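Local coordinates for protein Rv1364c/MT1410 (Mycobacterium tuberculosis, PDB 3KE6) that probably switches an anti-sigma factor antagonist between phosphorylation states, pairing a manganese-binding PP2C-type phosphatase domain with an RsbW-type serine kinase domain, at residues P194-P197 with L198-T202; L184-D188 with G189-R193; E304-E307 with N308-H312; Y98-V101 with E102-A106. One frame throughout, in Å; residues are numbered along the deposited sequence.

Contact 1: P194-P197 with L198-T202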
loop_
_atom_site.group_PDB
_atom_site.type_symbol
_atom_site.label_atom_id
_atom_site.label_comp_id
_atom_site.label_asym_id
_atom_site.label_seq_id
_atom_site.Cartn_x
_atom_site.Cartn_y
_atom_site.Cartn_z
ATOM N N PRO A 194 5.605 27.351 -6.157
ATOM C CA PRO A 194 5.965 28.766 -6.277
ATOM C C PRO A 194 6.876 29.070 -7.476
ATOM O O PRO A 194 7.806 28.300 -7.760
ATOM C CB PRO A 194 6.700 29.074 -4.960
ATOM C CG PRO A 194 6.338 28.009 -4.022
ATOM C CD PRO A 194 5.732 26.862 -4.771
ATOM N N GLY A 195 6.589 30.181 -8.162
ATOM C CA GLY A 195 7.395 30.651 -9.284
ATOM C C GLY A 195 7.542 29.658 -10.423
ATOM O O GLY A 195 8.590 29.607 -11.068
ATOM N N ARG A 196 6.504 28.865 -10.673
ATOM C CA ARG A 196 6.524 27.869 -11.751
ATOM C C ARG A 196 5.153 27.791 -12.442
ATOM O O ARG A 196 4.141 27.518 -11.791
ATOM C CB ARG A 196 6.907 26.484 -11.208
ATOM C CG ARG A 196 8.292 26.378 -10.526
ATOM C CD ARG A 196 9.337 25.807 -11.448
ATOM N NE ARG A 196 9.412 26.554 -12.691
ATOM C CZ ARG A 196 10.091 26.175 -13.768
ATOM N NH1 ARG A 196 10.792 25.045 -13.782
ATOM N NH2 ARG A 196 10.075 26.955 -14.841
ATOM N N PRO A 197 5.111 28.034 -13.767
ATOM C CA PRO A 197 3.836 27.953 -14.471
ATOM C C PRO A 197 3.404 26.509 -14.717
ATOM O O PRO A 197 4.248 25.630 -14.924
ATOM C CB PRO A 197 4.118 28.675 -15.791
ATOM C CG PRO A 197 5.554 28.491 -16.022
ATOM C CD PRO A 197 6.218 28.386 -14.675
ATOM N N LEU A 198 2.089 26.299 -14.714
ATOM C CA LEU A 198 1.469 24.964 -14.741
ATOM C C LEU A 198 2.002 23.994 -15.804
ATOM O O LEU A 198 2.356 22.860 -15.484
ATOM C CB LEU A 198 -0.046 25.105 -14.914
ATOM C CG LEU A 198 -0.769 25.563 -13.654
ATOM C CD1 LEU A 198 -2.083 26.271 -14.003
ATOM C CD2 LEU A 198 -0.993 24.354 -12.717
ATOM N N GLU A 199 2.030 24.434 -17.059
ATOM C CA GLU A 199 2.408 23.561 -18.174
ATOM C C GLU A 199 3.900 23.225 -18.140
ATOM O O GLU A 199 4.289 22.133 -18.545
ATOM C CB GLU A 199 1.984 24.168 -19.524
ATOM C CG GLU A 199 0.465 24.134 -19.765
ATOM C CD GLU A 199 -0.060 25.311 -20.599
ATOM O OE1 GLU A 199 0.537 25.637 -21.652
ATOM O OE2 GLU A 199 -1.086 25.909 -20.204
ATOM N N ALA A 200 4.722 24.146 -17.634
ATOM C CA ALA A 200 6.149 23.883 -17.419
ATOM C C ALA A 200 6.374 22.901 -16.255
ATOM O O ALA A 200 7.193 21.973 -16.342
ATOM C CB ALA A 200 6.877 25.177 -17.142
ATOM N N SER A 201 5.646 23.132 -15.168
ATOM C CA SER A 201 5.781 22.354 -13.946
ATOM C C SER A 201 5.217 20.939 -14.125
ATOM O O SER A 201 5.766 19.966 -13.593
ATOM C CB SER A 201 5.063 23.086 -12.817
ATOM O OG SER A 201 5.329 22.496 -11.569
ATOM N N THR A 202 4.122 20.833 -14.877
ATOM C CA THR A 202 3.595 19.536 -15.322
ATOM C C THR A 202 4.649 18.750 -16.109
ATOM O O THR A 202 4.931 17.604 -15.788
ATOM C CB THR A 202 2.280 19.697 -16.167
ATOM O OG1 THR A 202 1.187 19.088 -15.467
ATOM C CG2 THR A 202 2.397 19.050 -17.555
#

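Contact 2: L184-D188 with G189-R193. With MN (manganese (II) ion), chain F.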
loop_
_atom_site.group_PDB
_atom_site.type_symbol
_atom_site.label_atom_id
_atom_site.label_comp_id
_atom_site.label_asym_id
_atom_site.label_seq_id
_atom_site.Cartn_x
_atom_site.Cartn_y
_atom_site.Cartn_z
ATOM N N LEU A 184 1.413 7.186 -10.936
ATOM C CA LEU A 184 1.610 8.158 -9.857
ATOM C C LEU A 184 0.394 9.071 -9.638
ATOM O O LEU A 184 0.129 9.980 -10.404
ATOM C CB LEU A 184 2.862 9.000 -10.136
ATOM C CG LEU A 184 4.242 8.336 -9.958
ATOM C CD1 LEU A 184 4.471 7.134 -10.887
ATOM C CD2 LEU A 184 5.360 9.342 -10.165
ATOM N N PHE A 185 -0.342 8.803 -8.577
ATOM C CA PHE A 185 -1.392 9.690 -8.097
ATOM C C PHE A 185 -0.725 10.815 -7.302
ATOM O O PHE A 185 0.173 10.556 -6.492
ATOM C CB PHE A 185 -2.357 8.912 -7.172
ATOM C CG PHE A 185 -3.367 8.042 -7.903
ATOM C CD1 PHE A 185 -4.703 8.042 -7.524
ATOM C CD2 PHE A 185 -2.988 7.231 -8.963
ATOM C CE1 PHE A 185 -5.639 7.254 -8.197
ATOM C CE2 PHE A 185 -3.920 6.457 -9.642
ATOM C CZ PHE A 185 -5.249 6.470 -9.257
ATOM N N TYR A 186 -1.185 12.046 -7.491
ATOM C CA TYR A 186 -0.605 13.213 -6.804
ATOM C C TYR A 186 -1.666 14.310 -6.622
ATOM O O TYR A 186 -2.701 14.293 -7.289
ATOM C CB TYR A 186 0.560 13.784 -7.629
ATOM C CG TYR A 186 0.070 14.191 -8.971
ATOM C CD1 TYR A 186 -0.342 15.483 -9.220
ATOM C CD2 TYR A 186 -0.090 13.250 -9.964
ATOM C CE1 TYR A 186 -0.851 15.840 -10.460
ATOM C CE2 TYR A 186 -0.584 13.589 -11.204
ATOM C CZ TYR A 186 -0.968 14.887 -11.445
ATOM O OH TYR A 186 -1.474 15.217 -12.666
ATOM N N THR A 187 -1.387 15.275 -5.753
ATOM C CA THR A 187 -2.254 16.430 -5.601
ATOM C C THR A 187 -1.628 17.619 -6.306
ATOM O O THR A 187 -0.437 17.599 -6.626
ATOM C CB THR A 187 -2.535 16.784 -4.123
ATOM O OG1 THR A 187 -1.316 16.758 -3.368
ATOM C CG2 THR A 187 -3.542 15.815 -3.537
ATOM N N ASP A 188 -2.441 18.653 -6.526
ATOM C CA ASP A 188 -2.038 19.835 -7.278
ATOM C C ASP A 188 -0.874 20.585 -6.636
ATOM O O ASP A 188 -0.192 21.384 -7.294
ATOM C CB ASP A 188 -3.246 20.777 -7.529
ATOM C CG ASP A 188 -3.898 21.313 -6.241
ATOM O OD1 ASP A 188 -3.379 21.101 -5.122
ATOM O OD2 ASP A 188 -4.965 21.952 -6.356
ATOM N N GLY A 189 -0.642 20.323 -5.356
ATOM C CA GLY A 189 0.498 20.905 -4.662
ATOM C C GLY A 189 1.815 20.519 -5.297
ATOM O O GLY A 189 2.781 21.271 -5.231
ATOM N N LEU A 190 1.854 19.349 -5.921
ATOM C CA LEU A 190 3.077 18.855 -6.529
ATOM C C LEU A 190 3.450 19.649 -7.767
ATOM O O LEU A 190 4.628 19.887 -8.021
ATOM C CB LEU A 190 2.927 17.375 -6.878
ATOM C CG LEU A 190 4.197 16.605 -7.241
ATOM C CD1 LEU A 190 5.323 16.773 -6.212
ATOM C CD2 LEU A 190 3.829 15.153 -7.408
ATOM N N ILE A 191 2.455 20.079 -8.529
ATOM C CA ILE A 191 2.735 20.765 -9.785
ATOM C C ILE A 191 2.472 22.274 -9.770
ATOM O O ILE A 191 2.924 22.961 -10.666
ATOM C CB ILE A 191 2.022 20.089 -10.982
ATOM C CG1 ILE A 191 0.512 19.972 -10.743
ATOM C CG2 ILE A 191 2.640 18.704 -11.231
ATOM C CD1 ILE A 191 -0.249 19.469 -11.962
ATOM N N GLU A 192 1.771 22.784 -8.755
ATOM C CA GLU A 192 1.564 24.234 -8.597
ATOM C C GLU A 192 2.527 24.798 -7.560
ATOM O O GLU A 192 2.114 25.318 -6.525
ATOM C CB GLU A 192 0.123 24.549 -8.196
ATOM C CG GLU A 192 -0.912 23.940 -9.120
ATOM C CD GLU A 192 -2.107 24.848 -9.348
ATOM O OE1 GLU A 192 -3.171 24.585 -8.736
ATOM O OE2 GLU A 192 -1.973 25.823 -10.140
ATOM N N ARG A 193 3.815 24.692 -7.867
ATOM C CA ARG A 193 4.896 25.131 -6.980
ATOM C C ARG A 193 5.173 26.625 -7.212
ATOM O O ARG A 193 4.984 27.117 -8.328
ATOM C CB ARG A 193 6.167 24.296 -7.246
ATOM C CG ARG A 193 5.919 22.774 -7.183
ATOM C CD ARG A 193 7.106 21.932 -7.634
ATOM N NE ARG A 193 7.204 21.787 -9.092
ATOM C CZ ARG A 193 8.223 22.209 -9.847
ATOM N NH1 ARG A 193 9.278 22.818 -9.312
ATOM N NH2 ARG A 193 8.190 22.019 -11.162
HETATM MN MN MN F . -4.548 21.723 -3.344
HETATM O O HOH W 1 -5.486 23.409 -4.414
HETATM O O HOH W 2 -5.047 22.700 -1.420
HETATM O O HOH W 3 -3.156 20.366 -2.281
#

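Contact 3: E304-E307 with N308-H312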
loop_
_atom_site.group_PDB
_atom_site.type_symbol
_atom_site.label_atom_id
_atom_site.label_comp_id
_atom_site.label_asym_id
_atom_site.label_seq_id
_atom_site.Cartn_x
_atom_site.Cartn_y
_atom_site.Cartn_z
ATOM N N GLU A 304 10.139 -19.702 16.314
ATOM C CA GLU A 304 9.773 -20.320 17.578
ATOM C C GLU A 304 8.896 -21.557 17.356
ATOM O O GLU A 304 9.039 -22.567 18.076
ATOM C CB GLU A 304 9.140 -19.308 18.544
ATOM C CG GLU A 304 10.175 -18.455 19.320
ATOM C CD GLU A 304 11.159 -19.281 20.174
ATOM O OE1 GLU A 304 10.769 -19.726 21.286
ATOM O OE2 GLU A 304 12.337 -19.465 19.756
ATOM N N PHE A 305 8.040 -21.506 16.339
ATOM C CA PHE A 305 7.226 -22.660 15.983
ATOM C C PHE A 305 8.111 -23.822 15.581
ATOM O O PHE A 305 7.854 -24.955 15.952
ATOM C CB PHE A 305 6.313 -22.354 14.801
ATOM C CG PHE A 305 5.184 -21.406 15.099
ATOM C CD1 PHE A 305 4.754 -21.169 16.379
ATOM C CD2 PHE A 305 4.513 -20.771 14.035
ATOM C CE1 PHE A 305 3.691 -20.298 16.614
ATOM C CE2 PHE A 305 3.447 -19.893 14.257
ATOM C CZ PHE A 305 3.034 -19.656 15.549
ATOM N N VAL A 306 9.142 -23.546 14.791
ATOM C CA VAL A 306 10.037 -24.600 14.345
ATOM C C VAL A 306 10.790 -25.140 15.531
ATOM O O VAL A 306 10.829 -26.351 15.704
ATOM C CB VAL A 306 11.030 -24.141 13.270
ATOM C CG1 VAL A 306 12.062 -25.234 12.991
ATOM C CG2 VAL A 306 10.287 -23.727 11.976
ATOM N N GLU A 307 11.362 -24.256 16.358
ATOM C CA GLU A 307 12.113 -24.698 17.553
ATOM C C GLU A 307 11.231 -25.530 18.505
ATOM O O GLU A 307 11.671 -26.568 19.015
ATOM C CB GLU A 307 12.717 -23.524 18.323
ATOM C CG GLU A 307 13.725 -22.675 17.552
ATOM C CD GLU A 307 15.187 -23.114 17.697
ATOM O OE1 GLU A 307 15.455 -24.320 17.892
ATOM O OE2 GLU A 307 16.080 -22.234 17.581
ATOM N N ASN A 308 9.997 -25.084 18.721
ATOM C CA ASN A 308 9.055 -25.817 19.544
ATOM C C ASN A 308 8.730 -27.193 18.954
ATOM O O ASN A 308 8.593 -28.173 19.677
ATOM C CB ASN A 308 7.754 -25.016 19.712
ATOM C CG ASN A 308 7.913 -23.790 20.636
ATOM O OD1 ASN A 308 8.802 -23.740 21.493
ATOM N ND2 ASN A 308 7.031 -22.809 20.464
ATOM N N ALA A 309 8.609 -27.264 17.640
ATOM C CA ALA A 309 8.358 -28.516 16.956
ATOM C C ALA A 309 9.508 -29.483 17.192
ATOM O O ALA A 309 9.304 -30.643 17.497
ATOM C CB ALA A 309 8.180 -28.256 15.459
ATOM N N VAL A 310 10.728 -28.987 17.064
ATOM C CA VAL A 310 11.904 -29.818 17.257
ATOM C C VAL A 310 12.060 -30.306 18.688
ATOM O O VAL A 310 12.314 -31.483 18.921
ATOM C CB VAL A 310 13.166 -29.064 16.867
ATOM C CG1 VAL A 310 14.387 -29.815 17.365
ATOM C CG2 VAL A 310 13.192 -28.883 15.362
ATOM N N GLU A 311 11.902 -29.404 19.648
ATOM C CA GLU A 311 12.207 -29.735 21.028
ATOM C C GLU A 311 11.057 -30.430 21.737
ATOM O O GLU A 311 11.285 -31.143 22.710
ATOM C CB GLU A 311 12.669 -28.484 21.798
ATOM C CG GLU A 311 11.647 -27.784 22.711
ATOM C CD GLU A 311 12.298 -26.663 23.502
ATOM O OE1 GLU A 311 12.966 -25.827 22.867
ATOM O OE2 GLU A 311 12.168 -26.617 24.750
ATOM N N HIS A 312 9.832 -30.246 21.250
ATOM C CA HIS A 312 8.651 -30.684 21.998
ATOM C C HIS A 312 7.730 -31.749 21.397
ATOM O O HIS A 312 6.810 -32.125 22.119
ATOM C CB HIS A 312 7.737 -29.466 22.299
ATOM C CG HIS A 312 8.028 -28.772 23.593
ATOM N ND1 HIS A 312 7.878 -29.386 24.820
ATOM C CD2 HIS A 312 8.414 -27.498 23.852
ATOM C CE1 HIS A 312 8.193 -28.531 25.778
ATOM N NE2 HIS A 312 8.516 -27.376 25.217
#

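Contact 4: Y98-V101 with E102-A106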
loop_
_atom_site.group_PDB
_atom_site.type_symbol
_atom_site.label_atom_id
_atom_site.label_comp_id
_atom_site.label_asym_id
_atom_site.label_seq_id
_atom_site.Cartn_x
_atom_site.Cartn_y
_atom_site.Cartn_z
ATOM N N TYR A 98 -18.192 -2.144 -3.274
ATOM C CA TYR A 98 -18.741 -1.334 -4.367
ATOM C C TYR A 98 -17.649 -0.974 -5.364
ATOM O O TYR A 98 -16.476 -0.903 -5.011
ATOM C CB TYR A 98 -19.409 -0.070 -3.826
ATOM C CG TYR A 98 -20.667 -0.374 -3.051
ATOM C CD1 TYR A 98 -21.829 -0.771 -3.709
ATOM C CD2 TYR A 98 -20.694 -0.298 -1.660
ATOM C CE1 TYR A 98 -22.994 -1.072 -2.998
ATOM C CE2 TYR A 98 -21.848 -0.602 -0.942
ATOM C CZ TYR A 98 -22.990 -0.982 -1.619
ATOM O OH TYR A 98 -24.131 -1.272 -0.922
ATOM N N THR A 99 -18.033 -0.756 -6.617
ATOM C CA THR A 99 -17.063 -0.405 -7.654
ATOM C C THR A 99 -16.635 1.040 -7.461
ATOM O O THR A 99 -17.257 1.791 -6.704
ATOM C CB THR A 99 -17.646 -0.554 -9.081
ATOM O OG1 THR A 99 -18.467 0.583 -9.390
ATOM C CG2 THR A 99 -18.458 -1.849 -9.215
ATOM N N VAL A 100 -15.588 1.432 -8.170
ATOM C CA VAL A 100 -15.079 2.791 -8.097
ATOM C C VAL A 100 -16.192 3.798 -8.379
ATOM O O VAL A 100 -16.336 4.792 -7.655
ATOM C CB VAL A 100 -13.926 2.984 -9.089
ATOM C CG1 VAL A 100 -13.550 4.442 -9.206
ATOM C CG2 VAL A 100 -12.728 2.149 -8.639
ATOM N N VAL A 101 -16.992 3.533 -9.410
ATOM C CA VAL A 101 -18.025 4.461 -9.792
ATOM C C VAL A 101 -19.074 4.534 -8.688
ATOM O O VAL A 101 -19.422 5.616 -8.222
ATOM C CB VAL A 101 -18.651 4.075 -11.149
ATOM C CG1 VAL A 101 -19.920 4.868 -11.410
ATOM C CG2 VAL A 101 -17.626 4.289 -12.260
ATOM N N GLU A 102 -19.549 3.380 -8.248
ATOM C CA GLU A 102 -20.572 3.332 -7.216
ATOM C C GLU A 102 -20.082 3.993 -5.926
ATOM O O GLU A 102 -20.846 4.671 -5.248
ATOM C CB GLU A 102 -20.992 1.887 -6.942
ATOM C CG GLU A 102 -21.732 1.183 -8.110
ATOM C CD GLU A 102 -21.656 -0.339 -8.020
ATOM O OE1 GLU A 102 -20.756 -0.851 -7.319
ATOM O OE2 GLU A 102 -22.488 -1.028 -8.650
ATOM N N ALA A 103 -18.809 3.810 -5.592
ATOM C CA ALA A 103 -18.266 4.387 -4.359
ATOM C C ALA A 103 -18.235 5.909 -4.472
ATOM O O ALA A 103 -18.721 6.625 -3.597
ATOM C CB ALA A 103 -16.867 3.828 -4.055
ATOM N N LEU A 104 -17.664 6.399 -5.559
ATOM C CA LEU A 104 -17.591 7.828 -5.782
ATOM C C LEU A 104 -18.965 8.496 -5.740
ATOM O O LEU A 104 -19.108 9.598 -5.210
ATOM C CB LEU A 104 -16.924 8.117 -7.117
ATOM C CG LEU A 104 -15.398 8.152 -7.124
ATOM C CD1 LEU A 104 -14.928 8.541 -8.535
ATOM C CD2 LEU A 104 -14.847 9.120 -6.064
ATOM N N GLU A 105 -19.965 7.821 -6.296
ATOM C CA GLU A 105 -21.337 8.332 -6.326
ATOM C C GLU A 105 -22.005 8.344 -4.951
ATOM O O GLU A 105 -22.872 9.190 -4.684
ATOM C CB GLU A 105 -22.194 7.504 -7.300
ATOM C CG GLU A 105 -21.853 7.718 -8.777
ATOM C CD GLU A 105 -22.695 6.874 -9.716
ATOM O OE1 GLU A 105 -23.297 5.866 -9.265
ATOM O OE2 GLU A 105 -22.760 7.236 -10.914
ATOM N N ALA A 106 -21.624 7.391 -4.095
ATOM C CA ALA A 106 -22.129 7.351 -2.720
ATOM C C ALA A 106 -21.600 8.570 -1.978
ATOM O O ALA A 106 -22.325 9.205 -1.200
ATOM C CB ALA A 106 -21.699 6.067 -2.014
#

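Contact 1: P194-P197 with L198-T202
With its CG beside the backbone N (chi1 -60°) and further bends at chi2 and chi3, R196 carries its guanidinium alongside the first turn of the following helix, where NH2 lies 4.3 Å from A200 CB in an oblique approach. At the other end of the same side chain, R196 CB faces S201 CB at 4.2 Å. S201 turns its OG anti to its own N (chi1 -171°), which sends the hydroxyl to I191 O in the preceding loop. P197, next after R196, occupies the N-cap position. Its carbonyl takes the first helical bond, from S201 N to P197 O at 2.9 Å with an N-H...O angle of 158°, and the donor comes in nearly along the C=O axis. The proline ring leans on A200 from outside the helix: P197 CG sits 3.7 Å from A200 CB, and the methyl also brushes P197 O. Ring and methyl give this mostly solvent-facing turn a small apolar patch. The charged end of R196 is held elsewhere, since NH1 makes a salt bridge with E204 farther along the same helix. Together these residues lead the chain out of the loop after strand 182-186 into helix 198-212; on the loop side L198 packs against E192, and T202 O accepts a hydrogen bond from Y155 at the end of strand 153-155.

Contact 2: L184-D188 with G189-R193
D188 serves two partners at once, a manganese ion through its side chain and the backbone of E192 through its carbonyl. D188 OD1 binds the metal at 2.2 Å, while D188 OD2 accepts a hydrogen bond from a metal-bound water. Three waters sit on the ion, and D71 and D247 bring the other protein oxygens; a second manganese lies about 6 Å from the D188 side chain. E192 N reaches D188 O at 2.8 Å, almost in line with the carbonyl bond; I191 N adds a weak second bond to that oxygen. One residue earlier, L190 N meets T187 O at 3.0 Å, entering 39° above the carbonyl plane, and closes a type I turn from T187 to L190. The E192 side chain bends at chi2 (-143°) and brings OE1 to 4.0 Å from D188 OD2, two like charges with their carboxylate planes 55° apart. Farther in, packing takes over. L190 crosses Y186 at about a right angle, with L190 CD2 3.6 Å from Y186 CB, and I191 CD1 lies 4.0 Å from Y186 CE1. The ring also stacks edge-to-face with F205 of helix 198-212, and T187 OG1 is hydrogen-bonded to D54. A strand that ends in an Asp-Gly turn and delivers the aspartate to a metal is characteristic of the PP2C phosphatase centre.

Contact 3: E304-E307 with N308-H312
N308 lies one helical turn beyond E304, and four backbone bonds join the two segments in the regular i to i+4 pattern of an alpha-helix. N308 N donates to E304 O at 2.8 Å (N-H...O 162°), A309 N to F305 O at 3.0 Å, V310 N to V306 O at 3.0 Å and E311 N to E307 O at 2.9 Å. Among polar side chains, N308 does most of the touching. Its CG stands beside its own N (chi1 -72°), which folds the amide back over the preceding turn; ND2 is then 3.1 Å from E304 O, but the angle is too poor for a hydrogen bond. The E304 carboxylate comes down the same flank and leaves OE1 4.5 Å from N308 OD1. The apolar pair is V306 CG1 and V310 CG2, a loose touch at 4.5 Å. Other contacts set methyls on backbone oxygens: V310 CG2 is 3.5 Å from V306 O, and A309 CB rests against the carbonyl oxygens of F305 and V306. Beyond the helix, V306 packs on helix 273-288, A309 and V310 on I322 of strand 322-328, and F305 on V338 and A361. A Glu-x-x-x-Asn pair on one face of a helix laid against the sheet matches the N-box of the histidine kinase-like ATPases, an element that lines the nucleotide site in this family. E304 and N308 probably take those two positions here.

Contact 4: Y98-V101 with E102-A106
Y98 lays the edge of its ring against the E102 carboxylate: OE1 lies in the ring plane, 3.8 Å from CD1, and ring and carboxylate planes stand 82° apart. The two side chains cross at about a right angle, and Y98 CB also rests 4.0 Å from E102 CB. E102 OE1 is claimed more firmly by the backbone. T99 N donates to E102 OE1 at 2.8 Å, almost straight at 176°, arriving on the anti side of the carboxylate, somewhat out of its plane. The return bond runs from E102 N to T99 OG1, 3.2 Å and equally straight. T99 can accept it because OG1 sits between its own N and carbonyl carbon (chi1 79°), turned back over the first helical turn. CG2 of the same threonine covers the carboxylate beside this pair. Backbone bonds then carry the helix on: A103 N to T99 O at 2.8 Å, L104 N to V100 O at 3.0 Å and E105 N to V101 O at 3.0 Å. Farther round, V101 and E105 lie side by side and point the same way, which brings the carboxylate end of E105 beside V101 CG1, while E105 CG rests on V101 O. On the buried side V100 and L104 pack on V124 of strand 121-128, while A103 faces Q93 and I94 of helix 77-95. The reciprocal pair of T99 and E102 is a capping box, with T99 as N-cap, and it ties off the exposed start of helix 100-110 in the phosphatase domain.

How the contacts relate
Along the chain the order is contact 4, contact 2, contact 1, contact 3. The first three share the SpoIIE-type phosphatase domain. Contacts 2 and 1 are neighbours, with centres 11 Å apart: strand 182-186 runs through the metal-binding turn into the loop that starts helix 198-212, and the two touch each other. Contact 4 opens helix 100-110, with its centre about 24 Å from that of contact 2 and no touch between them. Contact 3 lies in the ATPase domain on helix 292-312, its centre 52 Å from contact 2's and across the chain's centre. Metal site and presumed nucleotide-binding helix thus sit in separate domains of one chain, consistent with opposing phosphatase and kinase activities.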